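Local coordinates for protein acyl-CoA hydrolase (Bacillus cereus, PDB 1Y7U) that probably hydrolyses the thioester bond of long-chain fatty acyl-coenzyme A, as a hotdog-fold thioesterase that binds coenzyme A and calcium, at residues P75-F87 / E97-S109. Numbering follows the deposited sequence.
Sequences PVRSSDCVSYESF and EVFVKVVSEYLIS. With COA (coenzyme A), chain J; SO4 (sulfate ion), chain E.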
loop_
_atom_site.group_PDB
_atom_site.type_symbol
_atom_site.label_atom_id
_atom_site.label_comp_id
_atom_site.label_asym_id
_atom_site.label_seq_id
_atom_site.Cartn_x
_atom_site.Cartn_y
_atom_site.Cartn_z
ATOM N N PRO A 75 23.661 7.536 0.520
ATOM C CA PRO A 75 22.223 7.715 0.366
ATOM C C PRO A 75 21.767 6.984 -0.885
ATOM O O PRO A 75 22.566 6.726 -1.779
ATOM C CB PRO A 75 22.091 9.223 0.217
ATOM C CG PRO A 75 23.304 9.556 -0.579
ATOM C CD PRO A 75 24.378 8.766 0.142
ATOM N N VAL A 76 20.488 6.636 -0.926
ATOM C CA VAL A 76 19.895 5.981 -2.078
ATOM C C VAL A 76 18.819 6.961 -2.515
ATOM O O VAL A 76 17.832 7.161 -1.810
ATOM C CB VAL A 76 19.252 4.669 -1.690
ATOM C CG1 VAL A 76 18.640 4.008 -2.920
ATOM C CG2 VAL A 76 20.289 3.775 -1.038
ATOM N N ARG A 77 19.018 7.580 -3.670
ATOM C CA ARG A 77 18.082 8.581 -4.170
ATOM C C ARG A 77 17.122 8.070 -5.238
ATOM O O ARG A 77 17.155 6.900 -5.600
ATOM C CB ARG A 77 18.874 9.781 -4.691
ATOM C CG ARG A 77 19.813 10.333 -3.640
ATOM C CD ARG A 77 20.809 11.337 -4.193
ATOM N NE ARG A 77 21.742 11.806 -3.166
ATOM C CZ ARG A 77 21.382 12.456 -2.060
ATOM N NH1 ARG A 77 20.104 12.728 -1.817
ATOM N NH2 ARG A 77 22.304 12.834 -1.187
ATOM N N SER A 78 16.262 8.960 -5.723
ATOM C CA SER A 78 15.280 8.620 -6.745
ATOM C C SER A 78 15.961 8.263 -8.061
ATOM O O SER A 78 15.435 7.494 -8.854
ATOM C CB SER A 78 14.345 9.801 -6.971
ATOM O OG SER A 78 15.073 10.909 -7.475
ATOM N N SER A 79 17.129 8.842 -8.295
ATOM C CA SER A 79 17.890 8.583 -9.512
ATOM C C SER A 79 18.542 7.220 -9.422
ATOM O O SER A 79 19.165 6.751 -10.374
ATOM C CB SER A 79 18.973 9.647 -9.688
ATOM O OG SER A 79 19.667 9.873 -8.469
ATOM N N ASP A 80 18.401 6.588 -8.261
ATOM C CA ASP A 80 18.994 5.283 -8.042
ATOM C C ASP A 80 18.067 4.116 -8.261
ATOM O O ASP A 80 16.897 4.250 -8.609
ATOM C CB ASP A 80 19.564 5.167 -6.634
ATOM C CG ASP A 80 20.846 5.915 -6.466
ATOM O OD1 ASP A 80 21.700 5.839 -7.379
ATOM O OD2 ASP A 80 21.003 6.563 -5.408
ATOM N N CYS A 81 18.629 2.953 -7.997
ATOM C CA CYS A 81 17.958 1.691 -8.154
ATOM C C CYS A 81 18.550 0.829 -7.035
ATOM O O CYS A 81 19.761 0.806 -6.851
ATOM C CB CYS A 81 18.325 1.176 -9.537
ATOM S SG CYS A 81 17.759 -0.423 -9.927
ATOM N N VAL A 82 17.710 0.156 -6.257
ATOM C CA VAL A 82 18.222 -0.684 -5.174
ATOM C C VAL A 82 18.026 -2.162 -5.420
ATOM O O VAL A 82 17.015 -2.585 -5.959
ATOM C CB VAL A 82 17.550 -0.388 -3.825
ATOM C CG1 VAL A 82 18.193 0.784 -3.174
ATOM C CG2 VAL A 82 16.072 -0.131 -4.029
ATOM N N SER A 83 19.009 -2.945 -5.005
ATOM C CA SER A 83 18.958 -4.389 -5.129
ATOM C C SER A 83 19.475 -4.965 -3.821
ATOM O O SER A 83 20.403 -4.432 -3.229
ATOM C CB SER A 83 19.806 -4.860 -6.313
ATOM O OG SER A 83 20.839 -3.940 -6.582
ATOM N N TYR A 84 18.838 -6.032 -3.361
ATOM C CA TYR A 84 19.225 -6.678 -2.128
ATOM C C TYR A 84 19.691 -8.077 -2.461
ATOM O O TYR A 84 19.204 -8.691 -3.409
ATOM C CB TYR A 84 18.033 -6.778 -1.172
ATOM C CG TYR A 84 17.352 -5.467 -0.899
ATOM C CD1 TYR A 84 16.494 -4.897 -1.836
ATOM C CD2 TYR A 84 17.602 -4.767 0.272
ATOM C CE1 TYR A 84 15.912 -3.654 -1.620
ATOM C CE2 TYR A 84 17.020 -3.525 0.505
ATOM C CZ TYR A 84 16.181 -2.974 -0.450
ATOM O OH TYR A 84 15.639 -1.733 -0.243
ATOM N N GLU A 85 20.656 -8.575 -1.704
ATOM C CA GLU A 85 21.130 -9.929 -1.904
ATOM C C GLU A 85 21.268 -10.485 -0.509
ATOM O O GLU A 85 21.726 -9.794 0.397
ATOM C CB GLU A 85 22.481 -9.978 -2.610
ATOM C CG GLU A 85 22.985 -11.407 -2.789
ATOM C CD GLU A 85 24.338 -11.485 -3.471
ATOM O OE1 GLU A 85 24.916 -12.595 -3.533
ATOM O OE2 GLU A 85 24.825 -10.433 -3.947
ATOM N N SER A 86 20.849 -11.725 -0.328
ATOM C CA SER A 86 20.941 -12.326 0.979
ATOM C C SER A 86 21.096 -13.838 0.896
ATOM O O SER A 86 20.590 -14.489 -0.027
ATOM C CB SER A 86 19.699 -11.973 1.802
ATOM O OG SER A 86 18.524 -12.547 1.243
ATOM N N PHE A 87 21.827 -14.382 1.858
ATOM C CA PHE A 87 22.028 -15.814 1.957
ATOM C C PHE A 87 22.437 -16.130 3.381
ATOM O O PHE A 87 22.934 -15.267 4.103
ATOM C CB PHE A 87 23.095 -16.306 0.974
ATOM C CG PHE A 87 24.314 -15.448 0.924
ATOM C CD1 PHE A 87 24.395 -14.389 0.019
ATOM C CD2 PHE A 87 25.371 -15.668 1.801
ATOM C CE1 PHE A 87 25.508 -13.558 -0.006
ATOM C CE2 PHE A 87 26.484 -14.846 1.781
ATOM C CZ PHE A 87 26.556 -13.788 0.881
ATOM N N GLU A 97 22.173 -17.197 10.636
ATOM C CA GLU A 97 22.470 -15.800 10.382
ATOM C C GLU A 97 22.483 -15.546 8.901
ATOM O O GLU A 97 23.212 -16.192 8.149
ATOM C CB GLU A 97 23.803 -15.392 10.978
ATOM C CG GLU A 97 23.737 -15.164 12.455
ATOM C CD GLU A 97 24.850 -14.276 12.920
ATOM O OE1 GLU A 97 24.744 -13.051 12.727
ATOM O OE2 GLU A 97 25.842 -14.802 13.462
ATOM N N VAL A 98 21.660 -14.596 8.484
ATOM C CA VAL A 98 21.549 -14.262 7.084
ATOM C C VAL A 98 22.238 -12.946 6.799
ATOM O O VAL A 98 21.952 -11.922 7.432
ATOM C CB VAL A 98 20.072 -14.165 6.671
ATOM C CG1 VAL A 98 19.970 -13.941 5.173
ATOM C CG2 VAL A 98 19.334 -15.433 7.084
ATOM N N PHE A 99 23.169 -12.986 5.858
ATOM C CA PHE A 99 23.890 -11.788 5.465
ATOM C C PHE A 99 23.026 -11.082 4.429
ATOM O O PHE A 99 22.389 -11.728 3.588
ATOM C CB PHE A 99 25.237 -12.148 4.841
ATOM C CG PHE A 99 25.988 -10.968 4.321
ATOM C CD1 PHE A 99 26.542 -10.038 5.198
ATOM C CD2 PHE A 99 26.089 -10.738 2.946
ATOM C CE1 PHE A 99 27.191 -8.887 4.713
ATOM C CE2 PHE A 99 26.733 -9.593 2.449
ATOM C CZ PHE A 99 27.281 -8.666 3.336
ATOM N N VAL A 100 22.983 -9.758 4.501
ATOM C CA VAL A 100 22.197 -8.993 3.553
ATOM C C VAL A 100 23.040 -7.865 3.019
ATOM O O VAL A 100 23.690 -7.139 3.770
ATOM C CB VAL A 100 20.938 -8.411 4.189
ATOM C CG1 VAL A 100 20.069 -7.797 3.107
ATOM C CG2 VAL A 100 20.180 -9.498 4.929
ATOM N N LYS A 101 22.996 -7.712 1.709
ATOM C CA LYS A 101 23.777 -6.717 1.009
ATOM C C LYS A 101 22.834 -5.791 0.232
ATOM O O LYS A 101 21.939 -6.256 -0.473
ATOM C CB LYS A 101 24.714 -7.499 0.104
ATOM C CG LYS A 101 25.526 -6.761 -0.882
ATOM C CD LYS A 101 26.246 -7.818 -1.679
ATOM C CE LYS A 101 26.861 -7.275 -2.933
ATOM N NZ LYS A 101 27.500 -8.400 -3.661
ATOM N N VAL A 102 23.013 -4.482 0.386
ATOM C CA VAL A 102 22.170 -3.515 -0.310
ATOM C C VAL A 102 23.021 -2.637 -1.227
ATOM O O VAL A 102 23.903 -1.909 -0.771
ATOM C CB VAL A 102 21.407 -2.622 0.690
ATOM C CG1 VAL A 102 20.555 -1.617 -0.051
ATOM C CG2 VAL A 102 20.534 -3.481 1.587
ATOM N N VAL A 103 22.735 -2.702 -2.523
ATOM C CA VAL A 103 23.481 -1.950 -3.517
ATOM C C VAL A 103 22.616 -0.997 -4.323
ATOM O O VAL A 103 21.605 -1.397 -4.888
ATOM C CB VAL A 103 24.166 -2.906 -4.503
ATOM C CG1 VAL A 103 24.932 -2.122 -5.552
ATOM C CG2 VAL A 103 25.081 -3.836 -3.756
ATOM N N SER A 104 23.020 0.266 -4.380
ATOM C CA SER A 104 22.283 1.251 -5.153
ATOM C C SER A 104 22.994 1.413 -6.491
ATOM O O SER A 104 24.214 1.295 -6.577
ATOM C CB SER A 104 22.217 2.590 -4.412
ATOM O OG SER A 104 23.506 3.117 -4.168
ATOM N N GLU A 105 22.232 1.675 -7.542
ATOM C CA GLU A 105 22.814 1.818 -8.861
ATOM C C GLU A 105 22.220 2.997 -9.611
ATOM O O GLU A 105 20.995 3.107 -9.730
ATOM C CB GLU A 105 22.578 0.537 -9.641
ATOM C CG GLU A 105 22.949 0.610 -11.090
ATOM C CD GLU A 105 22.553 -0.645 -11.818
ATOM O OE1 GLU A 105 22.687 -0.684 -13.058
ATOM O OE2 GLU A 105 22.105 -1.599 -11.143
ATOM N N TYR A 106 23.088 3.876 -10.114
ATOM C CA TYR A 106 22.634 5.042 -10.861
ATOM C C TYR A 106 22.023 4.583 -12.179
ATOM O O TYR A 106 22.639 3.822 -12.926
ATOM C CB TYR A 106 23.788 5.986 -11.152
ATOM C CG TYR A 106 23.312 7.370 -11.482
ATOM C CD1 TYR A 106 22.913 8.238 -10.476
ATOM C CD2 TYR A 106 23.224 7.804 -12.798
ATOM C CE1 TYR A 106 22.436 9.511 -10.766
ATOM C CE2 TYR A 106 22.748 9.078 -13.106
ATOM C CZ TYR A 106 22.355 9.928 -12.085
ATOM O OH TYR A 106 21.886 11.192 -12.376
ATOM N N LEU A 107 20.817 5.058 -12.466
ATOM C CA LEU A 107 20.111 4.675 -13.678
ATOM C C LEU A 107 20.778 5.144 -14.969
ATOM O O LEU A 107 20.622 4.516 -16.014
ATOM C CB LEU A 107 18.670 5.186 -13.605
ATOM C CG LEU A 107 17.917 4.732 -12.341
ATOM C CD1 LEU A 107 16.554 5.410 -12.249
ATOM C CD2 LEU A 107 17.772 3.215 -12.348
ATOM N N ILE A 108 21.532 6.236 -14.899
ATOM C CA ILE A 108 22.203 6.769 -16.084
ATOM C C ILE A 108 23.680 6.392 -16.172
ATOM O O ILE A 108 24.198 6.175 -17.266
ATOM C CB ILE A 108 22.097 8.319 -16.141
ATOM C CG1 ILE A 108 20.647 8.744 -16.388
ATOM C CG2 ILE A 108 23.016 8.872 -17.226
ATOM C CD1 ILE A 108 20.425 10.249 -16.258
ATOM N N SER A 109 24.347 6.322 -15.023
ATOM C CA SER A 109 25.772 5.993 -14.948
ATOM C C SER A 109 26.042 4.503 -14.944
ATOM O O SER A 109 26.887 4.009 -15.686
ATOM C CB SER A 109 26.390 6.554 -13.667
ATOM O OG SER A 109 25.993 7.885 -13.429
HETATM N N1A COA J . 26.385 6.720 12.460
HETATM C C2A COA J . 26.096 7.685 13.306
HETATM N N3A COA J . 26.529 8.889 13.012
HETATM C C4A COA J . 27.230 9.127 11.959
HETATM C C5A COA J . 27.489 8.180 11.121
HETATM C C6A COA J . 27.070 6.967 11.372
HETATM N N6A COA J . 27.304 5.984 10.572
HETATM N N7A COA J . 28.149 8.669 10.162
HETATM C C8A COA J . 28.264 9.927 10.395
HETATM N N9A COA J . 27.708 10.249 11.527
HETATM C C1B COA J . 27.681 11.531 12.239
HETATM C C2B COA J . 28.992 12.010 12.652
HETATM O O2B COA J . 29.182 11.550 13.916
HETATM C C3B COA J . 28.759 13.435 12.813
HETATM O O3B COA J . 28.135 13.593 14.023
HETATM P P3B COA J . 28.315 14.828 14.898
HETATM O O7A COA J . 27.329 14.963 15.835
HETATM O O8A COA J . 28.414 15.964 14.121
HETATM O O9A COA J . 29.404 14.699 15.732
HETATM C C4B COA J . 27.938 13.715 11.630
HETATM O O4B COA J . 27.248 12.568 11.459
HETATM C C5B COA J . 28.794 13.562 10.427
HETATM O O5B COA J . 29.573 14.620 10.085
HETATM P P1A COA J . 30.150 14.467 8.743
HETATM O O1A COA J . 31.282 13.648 8.845
HETATM O O2A COA J . 30.334 15.775 8.258
HETATM O O3A COA J . 29.116 13.700 7.940
HETATM P P2A COA J . 29.494 12.793 6.761
HETATM O O4A COA J . 30.494 11.788 6.979
HETATM O O5A COA J . 29.343 13.334 5.452
HETATM O O6A COA J . 28.402 11.782 6.910
HETATM C CBP COA J . 26.057 11.294 6.584
HETATM C CCP COA J . 27.127 12.271 6.959
HETATM C CDP COA J . 25.611 10.531 7.761
HETATM C CEP COA J . 25.001 12.220 6.204
HETATM C CAP COA J . 26.286 10.345 5.437
HETATM O OAP COA J . 26.782 9.187 5.959
HETATM C C9P COA J . 25.066 9.951 4.713
HETATM O O9P COA J . 24.375 10.816 3.924
HETATM N N8P COA J . 24.669 8.760 4.883
HETATM C C7P COA J . 23.485 8.316 4.300
HETATM C C6P COA J . 22.256 8.424 5.143
HETATM C C5P COA J . 21.061 8.282 4.310
HETATM O O5P COA J . 20.629 9.186 3.736
HETATM N N4P COA J . 20.548 7.147 4.185
HETATM C C3P COA J . 19.253 6.791 4.564
HETATM C C2P COA J . 19.006 5.481 3.902
HETATM S S1P COA J . 19.891 5.324 2.391
HETATM S S SO4 E . 25.879 11.704 -2.888
HETATM O O1 SO4 E . 24.713 11.274 -3.732
HETATM O O2 SO4 E . 26.957 12.250 -3.774
HETATM O O3 SO4 E . 25.391 12.738 -1.914
HETATM O O4 SO4 E . 26.477 10.556 -2.125
#
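Val103 O is gripped twice by Ser83: the backbone N binds it at 3.0 Å, tilted slightly from the carbonyl plane, and the hydroxyl OG adds a longer bond at 3.2 Å. Ser83 O takes Val103 N in return, almost straight at 174°, closing one hydrogen-bonded pair of an antiparallel hairpin. Glu85 with Lys101 and Phe87 with Phe99 repeat the ladder. With CG anti to the backbone N in both (chi1 179° in Glu85) and extended chains, Glu85 and Lys101 run side by side into a weak salt bridge, OE2 to NZ 3.4 Å. Both have stronger partners elsewhere: Glu85 OE1 pairs with Arg19, Lys101 NZ with the carbonyl of Thr173 of a second subunit. On the same face Phe87 and Phe99 meet obliquely, CZ against CD2 at 3.7 Å, their planes at 46°. On the other face Val102 CG2 packs 3.5 Å from Tyr84 CD2, and both side chains lean on helix 39-58, the long helix wrapped by the hotdog sheet. Beyond strand 97-105, just before its partner begins, Leu107 N binds Ser79 O nearly in line. Asp80 OD2 accepts Arg77 N at 2.8 Å, bracing the turn after Val76, whose N lies 3.6 Å from the coenzyme A sulfur S1P. One face thus packs on the helix, the other mixes aromatic and charged pairs, with Lys101 reaching a neighbouring subunit, and the open end borders the bound coenzyme A thiol.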